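Local coordinates for protein HMTCP-1 (Homo sapiens, PDB 1A1X) that binds the PH domain of the kinases AKT1 and AKT2 and enhances their phosphorylation and activation, at residues P10-L14 and D24-W30. Sequence-based numbering, arbitrary orientation.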
loop_
_atom_site.group_PDB
_atom_site.type_symbol
_atom_site.label_atom_id
_atom_site.label_comp_id
_atom_site.label_asym_id
_atom_site.label_seq_id
_atom_site.Cartn_x
_atom_site.Cartn_y
_atom_site.Cartn_z
ATOM N N PRO A 10 -15.013 -2.754 -0.019
ATOM C CA PRO A 10 -14.673 -2.016 -1.238
ATOM C C PRO A 10 -15.922 -1.894 -2.101
ATOM O O PRO A 10 -16.900 -2.608 -1.879
ATOM C CB PRO A 10 -13.617 -2.915 -1.892
ATOM C CG PRO A 10 -14.016 -4.270 -1.464
ATOM C CD PRO A 10 -14.343 -4.068 -0.007
ATOM N N PRO A 11 -15.930 -0.952 -3.060
ATOM C CA PRO A 11 -17.118 -0.818 -3.908
ATOM C C PRO A 11 -17.398 -2.059 -4.759
ATOM O O PRO A 11 -16.483 -2.713 -5.253
ATOM C CB PRO A 11 -16.791 0.408 -4.770
ATOM C CG PRO A 11 -15.317 0.416 -4.827
ATOM C CD PRO A 11 -14.928 0.071 -3.404
ATOM N N ASP A 12 -18.677 -2.406 -4.863
ATOM C CA ASP A 12 -19.133 -3.538 -5.657
ATOM C C ASP A 12 -18.769 -3.324 -7.131
ATOM O O ASP A 12 -18.486 -4.273 -7.866
ATOM C CB ASP A 12 -20.643 -3.692 -5.481
ATOM C CG ASP A 12 -21.242 -4.647 -6.469
ATOM O OD1 ASP A 12 -20.902 -5.852 -6.421
ATOM O OD2 ASP A 12 -22.044 -4.179 -7.307
ATOM N N HIS A 13 -18.809 -2.070 -7.561
ATOM C CA HIS A 13 -18.444 -1.731 -8.929
ATOM C C HIS A 13 -18.036 -0.277 -9.130
ATOM O O HIS A 13 -18.362 0.611 -8.323
ATOM C CB HIS A 13 -19.537 -2.142 -9.923
ATOM C CG HIS A 13 -20.849 -1.455 -9.718
ATOM N ND1 HIS A 13 -21.966 -2.117 -9.251
ATOM C CD2 HIS A 13 -21.244 -0.186 -9.981
ATOM C CE1 HIS A 13 -22.994 -1.285 -9.243
ATOM N NE2 HIS A 13 -22.583 -0.108 -9.682
ATOM N N LEU A 14 -17.260 -0.059 -10.188
ATOM C CA LEU A 14 -16.781 1.264 -10.551
ATOM C C LEU A 14 -16.984 1.440 -12.050
ATOM O O LEU A 14 -16.475 0.653 -12.851
ATOM C CB LEU A 14 -15.303 1.398 -10.194
ATOM C CG LEU A 14 -15.026 1.404 -8.688
ATOM C CD1 LEU A 14 -13.587 1.022 -8.385
ATOM C CD2 LEU A 14 -15.358 2.769 -8.141
ATOM N N ASP A 24 -19.076 4.720 -8.142
ATOM C CA ASP A 24 -19.482 3.431 -7.588
ATOM C C ASP A 24 -20.998 3.327 -7.481
ATOM O O ASP A 24 -21.720 4.200 -7.960
ATOM C CB ASP A 24 -18.803 3.161 -6.230
ATOM C CG ASP A 24 -19.129 4.211 -5.169
ATOM O OD1 ASP A 24 -20.163 4.885 -5.266
ATOM O OD2 ASP A 24 -18.347 4.359 -4.215
ATOM N N GLU A 25 -21.474 2.266 -6.849
ATOM C CA GLU A 25 -22.907 2.044 -6.682
ATOM C C GLU A 25 -23.647 3.138 -5.896
ATOM O O GLU A 25 -24.874 3.202 -5.934
ATOM C CB GLU A 25 -23.146 0.696 -6.010
ATOM C CG GLU A 25 -22.540 0.579 -4.610
ATOM C CD GLU A 25 -21.176 -0.083 -4.601
ATOM O OE1 GLU A 25 -20.410 0.085 -5.578
ATOM O OE2 GLU A 25 -20.875 -0.775 -3.606
ATOM N N TYR A 26 -22.904 3.978 -5.174
ATOM C CA TYR A 26 -23.480 5.067 -4.382
ATOM C C TYR A 26 -23.372 6.423 -5.064
ATOM O O TYR A 26 -23.689 7.448 -4.453
ATOM C CB TYR A 26 -22.789 5.164 -3.028
ATOM C CG TYR A 26 -22.868 3.910 -2.215
ATOM C CD1 TYR A 26 -24.073 3.232 -2.065
ATOM C CD2 TYR A 26 -21.737 3.397 -1.589
ATOM C CE1 TYR A 26 -24.152 2.070 -1.312
ATOM C CE2 TYR A 26 -21.804 2.233 -0.829
ATOM C CZ TYR A 26 -23.013 1.576 -0.698
ATOM O OH TYR A 26 -23.091 0.422 0.040
ATOM N N GLN A 27 -22.909 6.426 -6.314
ATOM C CA GLN A 27 -22.723 7.650 -7.100
ATOM C C GLN A 27 -21.539 8.490 -6.627
ATOM O O GLN A 27 -21.386 9.642 -7.026
ATOM C CB GLN A 27 -23.994 8.506 -7.112
ATOM C CG GLN A 27 -25.160 7.902 -7.878
ATOM C CD GLN A 27 -26.446 8.684 -7.660
ATOM O OE1 GLN A 27 -27.322 8.263 -6.890
ATOM N NE2 GLN A 27 -26.557 9.843 -8.315
ATOM N N ARG A 28 -20.707 7.914 -5.768
ATOM C CA ARG A 28 -19.529 8.607 -5.278
ATOM C C ARG A 28 -18.427 8.502 -6.328
ATOM O O ARG A 28 -18.299 7.488 -7.015
ATOM C CB ARG A 28 -19.051 7.984 -3.971
ATOM C CG ARG A 28 -20.023 8.146 -2.831
ATOM C CD ARG A 28 -19.476 7.507 -1.597
ATOM N NE ARG A 28 -19.103 6.126 -1.863
ATOM C CZ ARG A 28 -18.512 5.328 -0.984
ATOM N NH1 ARG A 28 -18.220 5.777 0.233
ATOM N NH2 ARG A 28 -18.206 4.081 -1.324
ATOM N N THR A 29 -17.643 9.563 -6.467
ATOM C CA THR A 29 -16.566 9.559 -7.443
ATOM C C THR A 29 -15.239 9.055 -6.873
ATOM O O THR A 29 -14.932 9.242 -5.693
ATOM C CB THR A 29 -16.370 10.947 -8.079
ATOM O OG1 THR A 29 -16.196 11.922 -7.053
ATOM C CG2 THR A 29 -17.569 11.319 -8.924
ATOM N N TRP A 30 -14.488 8.364 -7.723
ATOM C CA TRP A 30 -13.184 7.816 -7.381
ATOM C C TRP A 30 -12.236 8.266 -8.473
ATOM O O TRP A 30 -12.601 8.251 -9.645
ATOM C CB TRP A 30 -13.240 6.299 -7.380
ATOM C CG TRP A 30 -13.986 5.714 -6.242
ATOM C CD1 TRP A 30 -15.343 5.672 -6.083
ATOM C CD2 TRP A 30 -13.426 5.047 -5.106
ATOM N NE1 TRP A 30 -15.661 5.016 -4.921
ATOM C CE2 TRP A 30 -14.504 4.620 -4.300
ATOM C CE3 TRP A 30 -12.118 4.764 -4.691
ATOM C CZ2 TRP A 30 -14.315 3.922 -3.101
ATOM C CZ3 TRP A 30 -11.930 4.065 -3.497
ATOM C CH2 TRP A 30 -13.025 3.653 -2.720
#
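E25 reaches across to the backbone N-H groups of D12 and H13. Its CB lies 3.8 Å from H13 NE2; CG sits between the backbone N and carbonyl carbon (chi1 61°) and rests over the Y26 ring, and a bend at chi2 turns CD toward D12. There OE2 takes a nearly straight bond (173°) from D12 N, 3.0 Å away and on its syn side, while OE1 lies over one face of the H13 imidazole and accepts a weak bond from H13 N. Deeper in, P11 CB meets D24 CB at 3.7 Å, and P11 CG sits off-centre over one face of the W30 indole. L14 CD2 makes a CH-pi contact over the five-membered ring of W30, 3.8 Å from its centroid. The D24 carboxylate fixes the turn: OD1 accepts from Y26 N and R28 N, from opposite faces, and OD2 from R28 NE and NH2 and, in the indole plane, from W30 NE1 at 2.9 Å. With an alanine in place of D24, R28, W30 NE1 and both backbone N-H groups would probably lose this acceptor. Asx and type I turns here link strand 21-24, neighbour of 13-16, to 29-36 in the TCL1-family antiparallel barrel.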